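Local coordinates for Alpha/beta hydrolase fold protein (Nakamurella multipartita, PDB 4Y7D) that probably acts as a hydrolase of the alpha/beta hydrolase fold, at residues T20-V25 / Y89-D94; A126-A131 / P241-S246; H135-D140 / N222-F227; K169-T174 / F202-A207. All coordinates share one frame; numbering follows the deposited sequence.

Contact 1 (T20-V25 / Y89-D94); sequences TARGEV and YAALFD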
# COMPACT_ATOMS: atom_id res chain seq x y z
N THR A 20 17.99 13.36 0.34
CA THR A 20 17.17 14.37 -0.34
C THR A 20 17.24 15.69 0.42
O THR A 20 17.65 15.76 1.57
CB THR A 20 15.68 13.97 -0.49
OG1 THR A 20 14.94 14.32 0.69
CG2 THR A 20 15.52 12.47 -0.79
N ALA A 21 16.71 16.73 -0.21
CA ALA A 21 16.68 18.05 0.41
C ALA A 21 15.76 18.03 1.63
O ALA A 21 15.92 18.90 2.48
CB ALA A 21 16.23 19.11 -0.59
N ARG A 22 14.83 17.08 1.67
CA ARG A 22 13.90 16.94 2.82
C ARG A 22 14.37 15.94 3.88
O ARG A 22 13.68 15.75 4.91
CB ARG A 22 12.53 16.59 2.32
CG ARG A 22 11.87 17.66 1.44
CD ARG A 22 11.45 18.90 2.21
NE ARG A 22 10.50 18.56 3.28
CZ ARG A 22 9.83 19.46 3.99
NH1 ARG A 22 10.03 20.78 3.76
NH2 ARG A 22 8.97 19.06 4.94
N GLY A 23 15.53 15.32 3.67
CA GLY A 23 16.11 14.33 4.58
C GLY A 23 16.40 13.02 3.88
O GLY A 23 16.11 12.84 2.70
N GLU A 24 16.94 12.07 4.63
CA GLU A 24 17.24 10.77 4.09
C GLU A 24 15.97 9.93 3.94
O GLU A 24 15.06 10.01 4.75
CB GLU A 24 18.29 10.06 4.96
CG GLU A 24 19.68 10.66 4.78
CD GLU A 24 20.74 10.13 5.73
OE1 GLU A 24 20.49 9.14 6.45
OE2 GLU A 24 21.84 10.72 5.75
N VAL A 25 15.92 9.14 2.87
CA VAL A 25 14.81 8.19 2.66
C VAL A 25 15.38 6.92 2.09
O VAL A 25 16.22 6.97 1.15
CB VAL A 25 13.63 8.76 1.80
CG1 VAL A 25 14.07 9.03 0.36
CG2 VAL A 25 12.43 7.83 1.77
N TYR A 89 8.65 12.69 -1.09
CA TYR A 89 8.64 11.94 -2.33
C TYR A 89 9.08 12.81 -3.51
O TYR A 89 9.82 12.38 -4.41
CB TYR A 89 7.23 11.38 -2.68
CG TYR A 89 6.58 10.54 -1.59
CD1 TYR A 89 7.36 9.82 -0.67
CD2 TYR A 89 5.19 10.44 -1.51
CE1 TYR A 89 6.77 9.05 0.32
CE2 TYR A 89 4.59 9.69 -0.50
CZ TYR A 89 5.38 9.01 0.39
OH TYR A 89 4.83 8.31 1.42
N ALA A 90 8.62 14.05 -3.52
CA ALA A 90 9.02 14.99 -4.62
C ALA A 90 10.51 15.27 -4.50
O ALA A 90 11.21 15.36 -5.52
CB ALA A 90 8.22 16.29 -4.53
N ALA A 91 11.00 15.40 -3.28
CA ALA A 91 12.44 15.59 -3.07
C ALA A 91 13.26 14.35 -3.45
O ALA A 91 14.38 14.45 -3.96
CB ALA A 91 12.70 16.01 -1.62
N LEU A 92 12.69 13.17 -3.24
CA LEU A 92 13.28 11.93 -3.71
C LEU A 92 13.37 11.92 -5.27
O LEU A 92 14.40 11.60 -5.83
CB LEU A 92 12.45 10.75 -3.21
CG LEU A 92 12.87 9.37 -3.73
CD1 LEU A 92 14.32 8.99 -3.51
CD2 LEU A 92 11.93 8.34 -3.12
N PHE A 93 12.29 12.33 -5.95
CA PHE A 93 12.30 12.39 -7.40
C PHE A 93 13.41 13.37 -7.84
O PHE A 93 14.19 13.10 -8.73
CB PHE A 93 10.95 12.91 -7.91
CG PHE A 93 9.78 11.92 -7.81
CD1 PHE A 93 9.91 10.65 -7.27
CD2 PHE A 93 8.52 12.30 -8.29
CE1 PHE A 93 8.80 9.80 -7.18
CE2 PHE A 93 7.42 11.47 -8.23
CZ PHE A 93 7.55 10.20 -7.65
N ASP A 94 13.50 14.50 -7.16
CA ASP A 94 14.59 15.46 -7.46
C ASP A 94 15.97 14.78 -7.31
O ASP A 94 16.87 14.94 -8.18
CB ASP A 94 14.59 16.67 -6.52
CG ASP A 94 13.42 17.63 -6.73
OD1 ASP A 94 12.70 17.50 -7.72
OD2 ASP A 94 13.27 18.54 -5.87
O HOH W 1 16.07 16.53 -3.04
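The methyl group of Ala-91 is pressed against the turn formed by Thr-20 to Gly-23. Its CB lies 3.6 Å from OG1 of Thr-20 and equally close, 3.6 Å, to CG of Arg-22, whose chain, bent at chi2 and chi3, also touches Glu-84 and Glu-87 of the same helix. Alanine suits this place because so short a side chain lets the turn come right down on the helix. Thr-20 divides its two branches between two tasks. Its hydroxyl stands between the backbone N and the carbonyl carbon (chi1 85°) and stays inside the turn, where OG1 accepts from Arg-22 N (2.9 Å) and donates to a lone pair of Gly-23 O (2.8 Å). Its methyl CG2 instead reaches the helix, 3.7 Å from CA of Leu-92. Leu-92 extends the apolar patch, its CD1 resting 3.9 Å from CG1 of Val-25, with the two side chains at about a right angle. A water links Ala-21 N to Ala-91 O. The arrangement is a tight beta hairpin, its type I turn reinforced by an ST turn at Thr-20, laid against helix 82-95 at the antiparallel end of an alpha/beta hydrolase sheet.

Contact 2 (A126-A131 / P241-S246); sequences ALVSVA and PTLVVS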
# COMPACT_ATOMS: atom_id res chain seq x y z
N ALA A 126 0.30 9.39 -13.31
CA ALA A 126 -0.90 8.58 -13.14
C ALA A 126 -0.92 8.06 -11.71
O ALA A 126 0.13 7.90 -11.07
CB ALA A 126 -0.90 7.43 -14.12
N LEU A 127 -2.11 7.76 -11.20
CA LEU A 127 -2.29 7.31 -9.85
C LEU A 127 -3.16 6.04 -9.84
O LEU A 127 -4.26 6.05 -10.34
CB LEU A 127 -2.96 8.43 -9.02
CG LEU A 127 -3.31 8.13 -7.53
CD1 LEU A 127 -2.07 7.73 -6.74
CD2 LEU A 127 -3.96 9.39 -7.02
N VAL A 128 -2.66 4.99 -9.21
CA VAL A 128 -3.45 3.82 -8.88
C VAL A 128 -3.54 3.72 -7.36
O VAL A 128 -2.51 3.58 -6.68
CB VAL A 128 -2.85 2.55 -9.46
CG1 VAL A 128 -3.65 1.31 -9.07
CG2 VAL A 128 -2.80 2.68 -10.98
N SER A 129 -4.77 3.82 -6.87
CA SER A 129 -5.02 3.93 -5.45
C SER A 129 -5.90 2.77 -5.00
O SER A 129 -7.11 2.71 -5.28
CB SER A 129 -5.64 5.25 -5.15
OG SER A 129 -5.88 5.37 -3.79
N VAL A 130 -5.28 1.86 -4.26
CA VAL A 130 -5.93 0.58 -3.89
C VAL A 130 -6.38 0.70 -2.44
O VAL A 130 -5.54 0.91 -1.55
CB VAL A 130 -4.94 -0.56 -4.04
CG1 VAL A 130 -5.59 -1.92 -3.76
CG2 VAL A 130 -4.37 -0.54 -5.47
N ALA A 131 -7.69 0.55 -2.21
CA ALA A 131 -8.27 0.55 -0.86
C ALA A 131 -7.53 1.51 0.06
O ALA A 131 -7.02 1.12 1.12
CB ALA A 131 -8.28 -0.86 -0.29
N PRO A 241 -4.63 11.03 -14.30
CA PRO A 241 -5.45 9.88 -14.62
C PRO A 241 -5.34 8.90 -13.48
O PRO A 241 -4.22 8.66 -12.97
CB PRO A 241 -4.76 9.31 -15.87
CG PRO A 241 -4.02 10.41 -16.45
CD PRO A 241 -3.56 11.23 -15.29
N THR A 242 -6.49 8.43 -12.98
CA THR A 242 -6.57 7.79 -11.65
C THR A 242 -7.48 6.60 -11.71
O THR A 242 -8.60 6.69 -12.25
CB THR A 242 -7.02 8.77 -10.54
OG1 THR A 242 -6.05 9.80 -10.33
CG2 THR A 242 -7.19 8.05 -9.20
N LEU A 243 -6.98 5.47 -11.18
CA LEU A 243 -7.73 4.25 -11.04
C LEU A 243 -7.82 4.00 -9.55
O LEU A 243 -6.80 3.91 -8.89
CB LEU A 243 -7.03 3.09 -11.75
CG LEU A 243 -7.47 1.67 -11.47
CD1 LEU A 243 -8.92 1.48 -11.87
CD2 LEU A 243 -6.55 0.69 -12.21
N VAL A 244 -9.05 3.86 -9.05
CA VAL A 244 -9.34 3.59 -7.64
C VAL A 244 -9.93 2.16 -7.58
O VAL A 244 -10.85 1.86 -8.34
CB VAL A 244 -10.37 4.58 -7.12
CG1 VAL A 244 -10.57 4.38 -5.63
CG2 VAL A 244 -9.92 6.02 -7.40
N VAL A 245 -9.38 1.31 -6.72
CA VAL A 245 -9.75 -0.12 -6.65
C VAL A 245 -10.21 -0.46 -5.25
O VAL A 245 -9.45 -0.24 -4.29
CB VAL A 245 -8.58 -1.04 -7.04
CG1 VAL A 245 -9.01 -2.50 -7.04
CG2 VAL A 245 -8.00 -0.64 -8.38
N SER A 246 -11.41 -1.04 -5.15
CA SER A 246 -11.99 -1.44 -3.88
C SER A 246 -12.59 -2.85 -3.93
O SER A 246 -13.35 -3.20 -4.78
CB SER A 246 -13.07 -0.44 -3.44
OG SER A 246 -13.73 -0.86 -2.25
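Leu-127 and Thr-242 sit side by side on two neighbouring parallel strands and point the same way from the sheet. Thr-242 can be followed outward atom by atom. Its CB passes 3.9 Å from Leu-127 O; there the chain forks. CG2, anti to the backbone N, stays near that carbonyl, 3.7 Å from Leu-127 O, and also meets CD2 of Leu-127. OG1 lies beside the backbone N (chi1 -65°), 3.6 Å from CB of Leu-127, and is hydrogen-bonded to Ala-240 O just before the strand. A valine here would probably leave Ala-240 O without its hydroxyl partner, a methyl taking the place of OG1 beside Leu-127. Five backbone bonds join the strands, from Leu-127 N to Pro-241 O (2.9 Å) up to Ala-131 N to Val-245 O (2.8 Å), and most run nearly straight onto the carbonyl. These are neighbouring strands in the parallel part of the alpha/beta hydrolase sheet, and the chain between them is largely helical and contains no strand, consistent with the place where many relatives carry a cap. On the face opposite Thr-242, beta-branched and leucine side chains form a greasy surface for helix 288-299: Val-128 CG1 comes 4.3 Å from Leu-243 CD2, and both residues touch Ala-294. Ala-131 touches Asp-250 and His-278, which lie in loops that in this family usually carry the catalytic acid and histidine. Small Ser-129 shares the Leu-127 face, where its buried OG is hydrogen-bonded to Tyr-114 OH.

Contact 3 (H135-D140 / N222-F227); sequences HRYHFD and NDMDQF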
# COMPACT_ATOMS: atom_id res chain seq x y z
N HIS A 135 -9.49 10.09 3.66
CA HIS A 135 -9.97 11.12 4.55
C HIS A 135 -9.70 10.66 5.97
O HIS A 135 -9.04 9.65 6.16
CB HIS A 135 -11.45 11.51 4.31
CG HIS A 135 -12.46 10.41 4.55
ND1 HIS A 135 -12.72 9.89 5.80
CD2 HIS A 135 -13.32 9.79 3.69
CE1 HIS A 135 -13.69 8.98 5.70
NE2 HIS A 135 -14.05 8.89 4.42
N ARG A 136 -10.07 11.46 6.97
CA ARG A 136 -9.80 11.11 8.35
C ARG A 136 -10.19 9.66 8.64
O ARG A 136 -11.27 9.20 8.25
CB ARG A 136 -10.51 12.03 9.32
CG ARG A 136 -10.13 11.82 10.78
CD ARG A 136 -10.70 12.91 11.69
NE ARG A 136 -10.05 14.20 11.46
CZ ARG A 136 -10.14 15.23 12.32
NH1 ARG A 136 -10.86 15.15 13.42
NH2 ARG A 136 -9.49 16.37 12.08
N TYR A 137 -9.34 8.98 9.39
CA TYR A 137 -9.51 7.56 9.69
C TYR A 137 -9.11 7.29 11.10
O TYR A 137 -8.07 7.79 11.56
CB TYR A 137 -8.69 6.68 8.77
CG TYR A 137 -8.46 5.27 9.30
CD1 TYR A 137 -9.33 4.23 8.98
CD2 TYR A 137 -7.38 4.99 10.12
CE1 TYR A 137 -9.14 2.94 9.48
CE2 TYR A 137 -7.17 3.70 10.62
CZ TYR A 137 -8.04 2.68 10.29
OH TYR A 137 -7.81 1.43 10.80
N HIS A 138 -9.93 6.51 11.81
CA HIS A 138 -9.64 6.09 13.20
C HIS A 138 -9.43 4.58 13.31
O HIS A 138 -10.26 3.78 12.87
CB HIS A 138 -10.78 6.51 14.08
CG HIS A 138 -10.88 7.98 14.22
ND1 HIS A 138 -10.00 8.71 14.99
CD2 HIS A 138 -11.71 8.87 13.64
CE1 HIS A 138 -10.34 9.98 14.92
NE2 HIS A 138 -11.35 10.11 14.09
N PHE A 139 -8.26 4.22 13.81
CA PHE A 139 -7.86 2.83 14.03
C PHE A 139 -8.63 2.28 15.22
O PHE A 139 -8.68 2.91 16.25
CB PHE A 139 -6.35 2.83 14.29
CG PHE A 139 -5.75 1.51 14.74
CD1 PHE A 139 -5.94 0.34 14.01
CD2 PHE A 139 -4.93 1.46 15.89
CE1 PHE A 139 -5.33 -0.85 14.42
CE2 PHE A 139 -4.33 0.28 16.30
CZ PHE A 139 -4.54 -0.87 15.55
N ASP A 140 -9.24 1.11 15.06
CA ASP A 140 -9.75 0.35 16.21
C ASP A 140 -8.57 -0.49 16.72
O ASP A 140 -7.96 -1.26 15.96
CB ASP A 140 -11.00 -0.50 15.88
CG ASP A 140 -11.04 -1.01 14.43
OD1 ASP A 140 -10.02 -1.54 13.94
OD2 ASP A 140 -12.11 -0.90 13.80
N ASN A 222 2.92 6.96 14.30
CA ASN A 222 2.80 8.23 13.61
C ASN A 222 1.61 8.24 12.62
O ASN A 222 0.81 9.18 12.56
CB ASN A 222 4.08 8.54 12.84
CG ASN A 222 3.98 9.87 12.14
OD1 ASN A 222 3.76 10.87 12.80
ND2 ASN A 222 4.09 9.90 10.85
N ASP A 223 1.49 7.18 11.85
CA ASP A 223 0.38 7.08 10.86
C ASP A 223 -0.97 7.09 11.60
O ASP A 223 -1.92 7.79 11.22
CB ASP A 223 0.47 5.80 10.04
CG ASP A 223 1.57 5.77 9.02
OD1 ASP A 223 2.19 6.82 8.70
OD2 ASP A 223 1.81 4.64 8.49
N MSE A 224 -1.06 6.35 12.69
CA MSE A 224 -2.35 6.29 13.41
C MSE A 224 -2.69 7.66 13.95
O MSE A 224 -3.85 8.11 13.94
CB MSE A 224 -2.33 5.22 14.52
CG MSE A 224 -2.18 3.82 13.90
SE MSE A 224 -3.53 3.15 12.61
CE MSE A 224 -2.69 3.50 10.89
N ASP A 225 -1.70 8.37 14.46
CA ASP A 225 -1.94 9.69 14.98
C ASP A 225 -2.31 10.69 13.86
O ASP A 225 -3.27 11.47 13.99
CB ASP A 225 -0.72 10.18 15.74
CG ASP A 225 -0.85 11.60 16.14
OD1 ASP A 225 -1.85 11.94 16.75
OD2 ASP A 225 0.04 12.40 15.85
N GLN A 226 -1.58 10.63 12.74
CA GLN A 226 -1.82 11.57 11.68
C GLN A 226 -3.15 11.31 10.98
O GLN A 226 -3.84 12.25 10.62
CB GLN A 226 -0.69 11.49 10.64
CG GLN A 226 0.63 12.10 11.12
CD GLN A 226 0.47 13.56 11.41
OE1 GLN A 226 -0.12 14.28 10.63
NE2 GLN A 226 0.93 13.99 12.54
N PHE A 227 -3.49 10.05 10.75
CA PHE A 227 -4.73 9.77 10.01
C PHE A 227 -5.95 10.21 10.80
O PHE A 227 -6.95 10.61 10.21
CB PHE A 227 -4.88 8.29 9.64
CG PHE A 227 -3.78 7.73 8.77
CD1 PHE A 227 -2.83 8.54 8.20
CD2 PHE A 227 -3.74 6.40 8.52
CE1 PHE A 227 -1.83 8.01 7.40
CE2 PHE A 227 -2.72 5.85 7.75
CZ PHE A 227 -1.77 6.67 7.21
O HOH W 2 -6.10 6.73 13.18
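Tyr-137 and Phe-227 make the firm part of this contact, while at its outer part Met-224, present as selenomethionine, forms a Met-aromatic contact with Phe-139. The loop follows strand 124-130 and the helix precedes strand 242-247, so the contact ties together the two ends of the helical insertion that in alpha/beta hydrolases commonly forms a cap. At the firm end Tyr-137 N donates to Phe-227 O (3.0 Å) in a nearly straight bond, 170° at the hydrogen, though the donor stands well above the carbonyl plane. Phe-227, a buried residue, is the last of its helix, so its carbonyl has no helical amide one turn on and can serve the loop. Beside this bond, CB of Phe-227 meets CD2 of Tyr-137 at the ring's edge (4.2 Å), while CG of Arg-136 flanks Phe-227 O (3.4 Å). NE of Arg-136 is hydrogen-bonded to Ile-230 O. The other end is more exposed, Met-224 and Phe-139 both being partly open to solvent. Here chi1 and chi2, both near -60°, bring the selenium of Met-224 obliquely to the Phe-139 ring, 4.1 Å from its centroid, and CE2 of Tyr-137 approaches it too. These ring contacts describe one of two deposited conformers of Tyr-137 and Phe-139, and the very short approach of Phe-139 CB to selenium is doubtful. Phe-220 packs edge-to-face with the same Phe-139 ring. Water replaces direct backbone bonding at this end: one molecule donates to Met-224 O (2.7 Å) and Tyr-137 O (2.8 Å), and accepts weakly from Phe-139 N at 3.4 Å.

Contact 4 (K169-T174 / F202-A207); sequences KLVSAT and FTLELA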
# COMPACT_ATOMS: atom_id res chain seq x y z
N LYS A 169 -2.39 -21.95 6.82
CA LYS A 169 -3.01 -21.41 8.01
C LYS A 169 -2.86 -19.91 8.06
O LYS A 169 -3.79 -19.22 8.44
CB LYS A 169 -2.43 -22.05 9.30
CG LYS A 169 -2.93 -23.46 9.60
CD LYS A 169 -2.77 -23.83 11.10
CE LYS A 169 -2.77 -25.34 11.42
NZ LYS A 169 -1.45 -25.87 11.90
N LEU A 170 -1.69 -19.40 7.67
CA LEU A 170 -1.46 -17.95 7.70
C LEU A 170 -2.33 -17.25 6.64
O LEU A 170 -2.93 -16.18 6.92
CB LEU A 170 0.01 -17.59 7.52
CG LEU A 170 0.30 -16.09 7.74
CD1 LEU A 170 -0.27 -15.53 9.05
CD2 LEU A 170 1.79 -15.81 7.74
N VAL A 171 -2.40 -17.83 5.44
CA VAL A 171 -3.23 -17.28 4.36
C VAL A 171 -4.72 -17.20 4.83
O VAL A 171 -5.37 -16.16 4.70
CB VAL A 171 -3.07 -18.12 3.07
CG1 VAL A 171 -4.14 -17.79 2.05
CG2 VAL A 171 -1.69 -17.92 2.48
N SER A 172 -5.22 -18.26 5.41
CA SER A 172 -6.57 -18.31 5.93
C SER A 172 -6.84 -17.23 6.99
O SER A 172 -7.84 -16.54 6.91
CB SER A 172 -6.86 -19.69 6.48
OG SER A 172 -8.21 -19.80 6.92
N ALA A 173 -5.94 -17.10 7.95
CA ALA A 173 -6.07 -16.10 8.98
C ALA A 173 -6.09 -14.70 8.42
O ALA A 173 -6.87 -13.85 8.86
CB ALA A 173 -4.92 -16.25 9.97
N THR A 174 -5.25 -14.46 7.41
CA THR A 174 -5.13 -13.14 6.80
C THR A 174 -6.40 -12.79 5.97
O THR A 174 -6.96 -11.71 6.10
CB THR A 174 -3.87 -13.07 5.91
OG1 THR A 174 -2.70 -13.38 6.72
CG2 THR A 174 -3.74 -11.68 5.31
N PHE A 202 2.49 -13.34 -2.18
CA PHE A 202 2.07 -11.99 -1.82
C PHE A 202 1.41 -11.98 -0.45
O PHE A 202 1.73 -11.12 0.42
CB PHE A 202 1.07 -11.40 -2.84
CG PHE A 202 0.54 -10.06 -2.46
CD1 PHE A 202 1.22 -8.89 -2.82
CD2 PHE A 202 -0.63 -9.93 -1.73
CE1 PHE A 202 0.76 -7.65 -2.45
CE2 PHE A 202 -1.09 -8.67 -1.34
CZ PHE A 202 -0.40 -7.52 -1.70
N THR A 203 0.49 -12.93 -0.23
CA THR A 203 -0.27 -12.95 1.00
C THR A 203 0.61 -13.17 2.24
O THR A 203 0.42 -12.52 3.27
CB THR A 203 -1.42 -13.99 0.95
OG1 THR A 203 -2.22 -13.76 -0.21
CG2 THR A 203 -2.31 -13.90 2.20
N LEU A 204 1.54 -14.11 2.13
CA LEU A 204 2.46 -14.41 3.22
C LEU A 204 3.35 -13.22 3.55
O LEU A 204 3.53 -12.86 4.75
CB LEU A 204 3.29 -15.66 2.87
CG LEU A 204 2.52 -16.95 2.67
CD1 LEU A 204 3.44 -18.03 2.13
CD2 LEU A 204 1.86 -17.43 3.95
N GLU A 205 3.86 -12.57 2.51
CA GLU A 205 4.72 -11.40 2.74
C GLU A 205 3.97 -10.27 3.44
O GLU A 205 4.50 -9.66 4.37
CB GLU A 205 5.37 -10.97 1.44
CG GLU A 205 6.43 -11.99 1.06
CD GLU A 205 7.17 -11.71 -0.24
OE1 GLU A 205 6.88 -10.68 -0.85
OE2 GLU A 205 8.01 -12.56 -0.63
N LEU A 206 2.74 -9.99 2.99
CA LEU A 206 1.95 -8.92 3.58
C LEU A 206 1.49 -9.27 4.98
O LEU A 206 1.47 -8.36 5.87
CB LEU A 206 0.77 -8.53 2.67
CG LEU A 206 1.12 -7.41 1.68
CD1 LEU A 206 1.41 -6.15 2.48
CD2 LEU A 206 2.28 -7.73 0.77
N ALA A 207 1.19 -10.55 5.21
CA ALA A 207 0.81 -10.99 6.59
C ALA A 207 1.91 -10.71 7.63
O ALA A 207 1.66 -10.20 8.74
CB ALA A 207 0.42 -12.46 6.58
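Ala-207 presents its methyl to two residues of segment 169-174 at once, with CB 3.3 Å from OG1 of Thr-174 and 3.8 Å from CD2 of Leu-170. A small residue is apt, since it lets a branched threonine and a leucine close in on the helix surface. One turn earlier, Leu-204 sends CD2 between Leu-170 and Val-171, 4.0 Å from CB of the first and 3.9 Å from CG2 of the second. Thr-203 completes the layer, its CG2 lying 4.1 Å from CG2 of Thr-174 as the two side chains slide past each other in opposite directions. The segments cross at 71°, their axes 9.4 Å apart. Behind this first shell stand the bonds that fix the threonines. OG1 of Thr-174, beside its own backbone N (chi1 -57°), reaches back to Leu-170 O at 2.8 Å; this bond holds chi1, which leaves CG2 against Thr-203 CG2. Thr-174 N reaches the same oxygen from the opposite face of its plane. An alanine in place of Thr-174 would probably open a gap beside Thr-203 CG2 and Ala-207 CB and take from Leu-170 O its second donor. Thr-203 likewise bonds through OG1 to Lys-199 O. Further out, Leu-159 and Ala-163 of helix 153-165 touch Leu-170, and Ile-193 of helix 183-194 touches both Val-171 and Thr-203. Between the two segments aliphatic carbons do the touching, apart from Thr-174 OG1 against Ala-207 CB. No hydrogen bond joins them, so the pairing should depend on shape and apolar burial, with the hydroxyls satisfied within their own helices.

In the fold
Contacts 1 and 2 both belong to the central sheet, with centres 23 Å apart: contact 1 lies at its antiparallel edge and contact 2 among its parallel strands. Contact 2 leads to Asp-250 and His-278, probably catalytic as in relatives. Contacts 3 and 4 fall within the chain between the two strands of contact 2; contact 3 joins the two ends of the insertion and contact 4 joins two helices within it. Contact 3 is about 20 Å from contact 2 and 24 Å from contact 4, centre to centre. Contacts 1 and 4, with centres about 33 Å apart, lie on opposite sides of the molecule's centre. The bound sodium, at Ala-176 and Gly-179, is about 10 Å from the Thr-174 side chain.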